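Local coordinates for protein SsfX3 (Streptomyces sp. SF2575, PDB 3SKV) that probably transfers a salicylyl group to a tetracycline intermediate as the salicylyl-acyltransferase of a Streptomyces biosynthetic pathway, at residues Gly200-Ser203 with Pro204-Trp208; Ser294-Trp297 with Asp298-Ala302. The protein carries 1 engineered substitution. One frame throughout, in Å; residues are numbered along the deposited sequence.

Contact 1: Gly200-Ser203 with Pro204-Trp208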
ATOM      1  N   GLY A 200       9.292  -3.466  -8.915  1.00 30.80           N
ATOM      2  CA  GLY A 200       9.979  -4.754  -8.851  1.00 30.66           C
ATOM      3  C   GLY A 200       9.067  -5.918  -8.507  1.00 33.36           C
ATOM      4  O   GLY A 200       9.461  -7.076  -8.661  1.00 33.31           O
ATOM      5  N   ALA A 201       7.838  -5.638  -8.041  1.00 29.23           N
ATOM      6  CA  ALA A 201       6.917  -6.728  -7.735  1.00 29.48           C
ATOM      7  C   ALA A 201       6.452  -7.377  -9.057  1.00 34.05           C
ATOM      8  O   ALA A 201       6.357  -6.704 -10.102  1.00 32.01           O
ATOM      9  CB  ALA A 201       5.733  -6.221  -6.920  1.00 29.08           C
ATOM     10  N   ALA A 202       6.238  -8.700  -9.018  1.00 31.23           N
ATOM     11  CA  ALA A 202       5.799  -9.469 -10.183  1.00 30.18           C
ATOM     12  C   ALA A 202       4.469  -8.924 -10.731  1.00 33.45           C
ATOM     13  O   ALA A 202       4.311  -8.776 -11.947  1.00 37.06           O
ATOM     14  CB  ALA A 202       5.677 -10.938  -9.811  1.00 30.03           C
ATOM     15  N   SER A 203       3.547  -8.565  -9.833  1.00 26.40           N
ATOM     16  CA  SER A 203       2.223  -8.033 -10.173  1.00 25.54           C
ATOM     17  C   SER A 203       1.600  -7.388  -8.911  1.00 26.02           C
ATOM     18  O   SER A 203       2.168  -7.582  -7.829  1.00 24.70           O
ATOM     19  CB  SER A 203       1.346  -9.157 -10.736  1.00 29.37           C
ATOM     20  OG  SER A 203       1.159 -10.234  -9.831  1.00 35.27           O
ATOM     21  N   PRO A 204       0.451  -6.644  -8.979  1.00 23.07           N
ATOM     22  CA  PRO A 204      -0.073  -5.977  -7.743  1.00 21.75           C
ATOM     23  C   PRO A 204      -0.347  -6.822  -6.500  1.00 23.91           C
ATOM     24  O   PRO A 204      -0.243  -6.304  -5.385  1.00 21.00           O
ATOM     25  CB  PRO A 204      -1.337  -5.246  -8.221  1.00 23.20           C
ATOM     26  CG  PRO A 204      -1.162  -5.107  -9.692  1.00 28.06           C
ATOM     27  CD  PRO A 204      -0.347  -6.260 -10.168  1.00 23.65           C
ATOM     28  N   SER A 205      -0.748  -8.101  -6.679  1.00 21.63           N
ATOM     29  CA  SER A 205      -1.039  -8.979  -5.544  1.00 20.54           C
ATOM     30  C   SER A 205       0.262  -9.611  -5.034  1.00 24.87           C
ATOM     31  O   SER A 205       0.247 -10.360  -4.053  1.00 22.72           O
ATOM     32  CB  SER A 205      -2.070 -10.043  -5.918  1.00 22.20           C
ATOM     33  OG  SER A 205      -1.541 -10.946  -6.876  1.00 28.96           O
ATOM     34  N   ARG A 206       1.400  -9.245  -5.660  1.00 22.68           N
ATOM     35  CA  ARG A 206       2.679  -9.822  -5.283  1.00 22.60           C
ATOM     36  C   ARG A 206       3.710  -8.834  -4.751  1.00 27.57           C
ATOM     37  O   ARG A 206       4.910  -9.130  -4.774  1.00 27.63           O
ATOM     38  CB  ARG A 206       3.188 -10.780  -6.365  1.00 23.10           C
ATOM     39  CG  ARG A 206       2.396 -12.107  -6.402  1.00 31.75           C
ATOM     40  CD  ARG A 206       2.857 -13.057  -7.483  1.00 28.94           C
ATOM     41  NE  ARG A 206       2.364 -12.590  -8.783  1.00 57.38           N
ATOM     42  CZ  ARG A 206       2.756 -13.065  -9.965  1.00 71.68           C
ATOM     43  NH1 ARG A 206       3.659 -14.041 -10.030  1.00 62.17           N
ATOM     44  NH2 ARG A 206       2.259 -12.563 -11.088  1.00 46.82           N
ATOM     45  N   THR A 207       3.242  -7.679  -4.202  1.00 23.37           N
ATOM     46  CA  THR A 207       4.127  -6.729  -3.517  1.00 22.49           C
ATOM     47  C   THR A 207       4.374  -7.356  -2.138  1.00 27.15           C
ATOM     48  O   THR A 207       3.607  -8.238  -1.727  1.00 26.70           O
ATOM     49  CB  THR A 207       3.513  -5.313  -3.380  1.00 20.42           C
ATOM     50  OG1 THR A 207       2.340  -5.378  -2.578  1.00 25.07           O
ATOM     51  CG2 THR A 207       3.185  -4.666  -4.720  1.00 20.97           C
ATOM     52  N   TRP A 208       5.404  -6.903  -1.407  1.00 23.45           N
ATOM     53  CA  TRP A 208       5.658  -7.470  -0.089  1.00 22.01           C
ATOM     54  C   TRP A 208       4.425  -7.280   0.802  1.00 28.29           C
ATOM     55  O   TRP A 208       4.035  -8.221   1.492  1.00 28.22           O
ATOM     56  CB  TRP A 208       6.942  -6.914   0.521  1.00 19.64           C
ATOM     57  CG  TRP A 208       6.873  -5.490   0.983  1.00 19.93           C
ATOM     58  CD1 TRP A 208       7.226  -4.379   0.282  1.00 22.78           C
ATOM     59  CD2 TRP A 208       6.412  -5.032   2.263  1.00 19.31           C
ATOM     60  NE1 TRP A 208       7.026  -3.255   1.050  1.00 21.74           N
ATOM     61  CE2 TRP A 208       6.535  -3.628   2.274  1.00 22.98           C
ATOM     62  CE3 TRP A 208       5.913  -5.680   3.406  1.00 20.70           C
ATOM     63  CZ2 TRP A 208       6.205  -2.861   3.393  1.00 22.62           C
ATOM     64  CZ3 TRP A 208       5.539  -4.923   4.494  1.00 22.62           C
ATOM     65  CH2 TRP A 208       5.710  -3.533   4.497  1.00 23.39           C
TER
HETATM   66  O   HOH W   1       6.796 -10.210  -6.225  1.00 29.46           O
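A local turn contact, in which Arg206 folds back on Ser203 and Ala202, closes the part of the loop between strand 187-192 and helix 208-216 that faces the β-domain. NE and NH2 of the Arg206 guanidinium converge on a single oxygen: Ser203 OG lies 2.8 Å from NE and 2.9 Å from NH2, near the plane of the group at its edge. Both bonds are bent, about 140° at the hydrogens, as expected when two neighbouring N-H groups share one acceptor. The hydroxyl also bonds to Asp122 OD2 on strand 120-125, to which it probably gives its own hydrogen. A bend in the arginine chain at chi3 (-76°) brings the guanidinium round to this oxygen. Over one face of the group sits the Ala202 methyl, with CB 3.6 Å from CZ. The backbone itself makes a type I β-turn with Pro204 and Ser205 at its corners, closed by Arg206 N bonding to Ser203 O at 2.8 Å. Pro204, at the first corner, rests on Leu120 and Asp122, and so the turn packs the GDSL/SGNH domain against the jelly-roll domain. A lysine in place of Arg206 would probably lose the two-pronged hold on Ser203 OG and leave the Ala202 methyl without its flat cover. A water ties the two limbs together, accepting from Ala202 N at 3.2 Å and donating to Arg206 O at 2.6 Å. Beside it Ala201 CB packs 3.7 Å from Thr207 CG2. Thr207 is the N-cap of helix 208-216: its OG1, set between backbone N and carbonyl carbon (chi1 63°), accepts from Ala210 N.

Contact 2: Ser294-Trp297 with Asp298-Ala302; sequences SPFW and DELPA
Asp298 OD1 accepts from the backbone N of Ser294 at 2.8 Å, in a bond that is almost straight (174° at the hydrogen). The donor comes to the anti side of this oxygen, 30° out of the carboxylate plane. With CG beside its own backbone N (chi1 -85°), the aspartate reaches back across the turn to make the bond, while OD2 forms a salt bridge with Arg312 of helix 308-324. The same two residues are also joined in the reverse sense, since Asp298 N donates to Ser294 O at 3.1 Å. A weaker bond runs from Glu299 N to Phe296 O, 3.4 Å apart. On the apolar side Leu300 divides its methyls between two aromatic residues. CD2 stands over a face of the Phe296 ring, displaced toward the rim and 4.2 Å from the centroid, a CH-pi contact; CD1 meets Trp297 CE3 at 3.7 Å, the two side chains running alongside each other. The aromatic residues touch as well, Phe296 CD2 lying over the middle of the indole. Tyr355 meets the phenylalanine ring edge-to-face, and Trp297 and Leu300 reach Thr254 and Phe257 of helix 254-257, which ties this surface loop to its neighbours. Ser294 OG, anti to its own N, accepts from Trp297 N at 3.2 Å; together with the Asp298 N to Ser294 O bond, this makes an ST motif at Ser294, in the loop that follows strand 286-290 of the GDSL/SGNH domain.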
ATOM      1  N   SER A 294      19.274   1.050   3.071  1.00 32.17           N
ATOM      2  CA  SER A 294      19.362   1.602   1.725  1.00 32.02           C
ATOM      3  C   SER A 294      20.849   1.625   1.302  1.00 35.50           C
ATOM      4  O   SER A 294      21.648   2.307   1.924  1.00 33.03           O
ATOM      5  CB  SER A 294      18.747   2.999   1.673  1.00 33.76           C
ATOM      6  OG  SER A 294      19.181   3.690   0.517  1.00 43.35           O
ATOM      7  N   PRO A 295      21.240   0.900   0.243  1.00 35.66           N
ATOM      8  CA  PRO A 295      22.655   0.918  -0.178  1.00 37.29           C
ATOM      9  C   PRO A 295      23.180   2.325  -0.491  1.00 44.00           C
ATOM     10  O   PRO A 295      24.330   2.641  -0.132  1.00 44.04           O
ATOM     11  CB  PRO A 295      22.673  -0.015  -1.395  1.00 39.02           C
ATOM     12  CG  PRO A 295      21.495  -0.930  -1.178  1.00 42.18           C
ATOM     13  CD  PRO A 295      20.443  -0.005  -0.610  1.00 37.22           C
ATOM     14  N   PHE A 296      22.313   3.196  -1.068  1.00 40.92           N
ATOM     15  CA  PHE A 296      22.691   4.580  -1.369  1.00 41.91           C
ATOM     16  C   PHE A 296      22.791   5.464  -0.115  1.00 47.35           C
ATOM     17  O   PHE A 296      23.885   5.919   0.221  1.00 49.37           O
ATOM     18  CB  PHE A 296      21.774   5.220  -2.447  1.00 42.83           C
ATOM     19  CG  PHE A 296      22.153   6.643  -2.786  1.00 44.98           C
ATOM     20  CD1 PHE A 296      23.240   6.915  -3.612  1.00 49.28           C
ATOM     21  CD2 PHE A 296      21.445   7.717  -2.250  1.00 45.71           C
ATOM     22  CE1 PHE A 296      23.615   8.238  -3.889  1.00 51.14           C
ATOM     23  CE2 PHE A 296      21.828   9.037  -2.518  1.00 49.07           C
ATOM     24  CZ  PHE A 296      22.906   9.290  -3.338  1.00 48.69           C
ATOM     25  N   TRP A 297      21.650   5.695   0.555  1.00 42.68           N
ATOM     26  CA  TRP A 297      21.471   6.586   1.703  1.00 42.96           C
ATOM     27  C   TRP A 297      22.254   6.284   2.970  1.00 47.71           C
ATOM     28  O   TRP A 297      22.785   7.214   3.574  1.00 47.77           O
ATOM     29  CB  TRP A 297      19.977   6.804   1.994  1.00 40.46           C
ATOM     30  CG  TRP A 297      19.218   7.326   0.810  1.00 40.88           C
ATOM     31  CD1 TRP A 297      18.426   6.607  -0.029  1.00 42.96           C
ATOM     32  CD2 TRP A 297      19.273   8.657   0.272  1.00 41.67           C
ATOM     33  NE1 TRP A 297      17.964   7.406  -1.051  1.00 43.10           N
ATOM     34  CE2 TRP A 297      18.453   8.679  -0.880  1.00 45.51           C
ATOM     35  CE3 TRP A 297      19.951   9.833   0.640  1.00 43.81           C
ATOM     36  CZ2 TRP A 297      18.267   9.835  -1.652  1.00 44.59           C
ATOM     37  CZ3 TRP A 297      19.751  10.980  -0.114  1.00 45.90           C
ATOM     38  CH2 TRP A 297      18.929  10.967  -1.254  1.00 46.14           C
ATOM     39  N   ASP A 298      22.313   5.006   3.388  1.00 45.26           N
ATOM     40  CA  ASP A 298      23.055   4.578   4.593  1.00 45.40           C
ATOM     41  C   ASP A 298      24.565   4.771   4.431  1.00 50.23           C
ATOM     42  O   ASP A 298      25.278   4.932   5.432  1.00 50.90           O
ATOM     43  CB  ASP A 298      22.793   3.087   4.898  1.00 45.83           C
ATOM     44  CG  ASP A 298      21.544   2.810   5.701  1.00 45.97           C
ATOM     45  OD1 ASP A 298      20.479   2.616   5.086  1.00 43.30           O
ATOM     46  OD2 ASP A 298      21.644   2.732   6.945  1.00 52.49           O
ATOM     47  N   GLU A 299      25.052   4.731   3.176  1.00 46.75           N
ATOM     48  CA  GLU A 299      26.485   4.803   2.895  1.00 48.26           C
ATOM     49  C   GLU A 299      27.100   6.168   2.573  1.00 53.99           C
ATOM     50  O   GLU A 299      28.324   6.270   2.412  1.00 56.60           O
ATOM     51  CB  GLU A 299      26.930   3.674   1.946  1.00 49.92           C
ATOM     52  CG  GLU A 299      26.528   2.269   2.408  1.00 56.94           C
ATOM     53  CD  GLU A 299      26.890   1.815   3.817  1.00 70.65           C
ATOM     54  OE1 GLU A 299      27.790   2.420   4.449  1.00 72.59           O
ATOM     55  OE2 GLU A 299      26.335   0.781   4.250  1.00 56.17           O
ATOM     56  N   LEU A 300      26.266   7.219   2.544  1.00 48.90           N
ATOM     57  CA  LEU A 300      26.686   8.590   2.282  1.00 49.96           C
ATOM     58  C   LEU A 300      27.644   9.089   3.367  1.00 59.13           C
ATOM     59  O   LEU A 300      27.480   8.708   4.533  1.00 58.46           O
ATOM     60  CB  LEU A 300      25.468   9.524   2.209  1.00 48.47           C
ATOM     61  CG  LEU A 300      24.545   9.427   0.997  1.00 51.73           C
ATOM     62  CD1 LEU A 300      23.550  10.550   1.024  1.00 52.03           C
ATOM     63  CD2 LEU A 300      25.304   9.502  -0.314  1.00 52.68           C
ATOM     64  N   PRO A 301      28.666   9.908   3.014  1.00 60.81           N
ATOM     65  CA  PRO A 301      29.594  10.416   4.043  1.00 62.74           C
ATOM     66  C   PRO A 301      28.870  11.402   4.975  1.00 68.11           C
ATOM     67  O   PRO A 301      28.121  12.258   4.490  1.00 67.97           O
ATOM     68  CB  PRO A 301      30.714  11.070   3.217  1.00 66.52           C
ATOM     69  CG  PRO A 301      30.517  10.555   1.795  1.00 70.98           C
ATOM     70  CD  PRO A 301      29.035  10.422   1.681  1.00 64.47           C
ATOM     71  N   ALA A 302      29.038  11.217   6.310  1.00 64.75           N
ATOM     72  CA  ALA A 302      28.390  11.964   7.397  1.00 63.82           C
ATOM     73  C   ALA A 302      28.254  13.481   7.210  1.00 70.35           C
ATOM     74  O   ALA A 302      27.156  14.011   7.424  1.00 68.97           O
ATOM     75  CB  ALA A 302      29.042  11.641   8.731  1.00 64.76           C
TER

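Overall arrangement
Contacts 1 and 2 are successive in the chain and do not touch: their centres lie 26 Å apart and their nearest atoms about 13 Å. Both belong to loops that leave the carboxyl ends of strands in one parallel sheet, 187-192 and 286-290, which have strand 247-252 between them; the active site of SGNH enzymes generally lies at this end of the sheet. Contact 1 is the more central, its centre about 11 Å from that of the chain and against the β-domain, and its loop leads to Trp208, whose ring meets His190 and His197 edge-to-face and whose backbone N bonds to His364. Contact 2, its centre about 25 Å from that of the chain, lies at the surface.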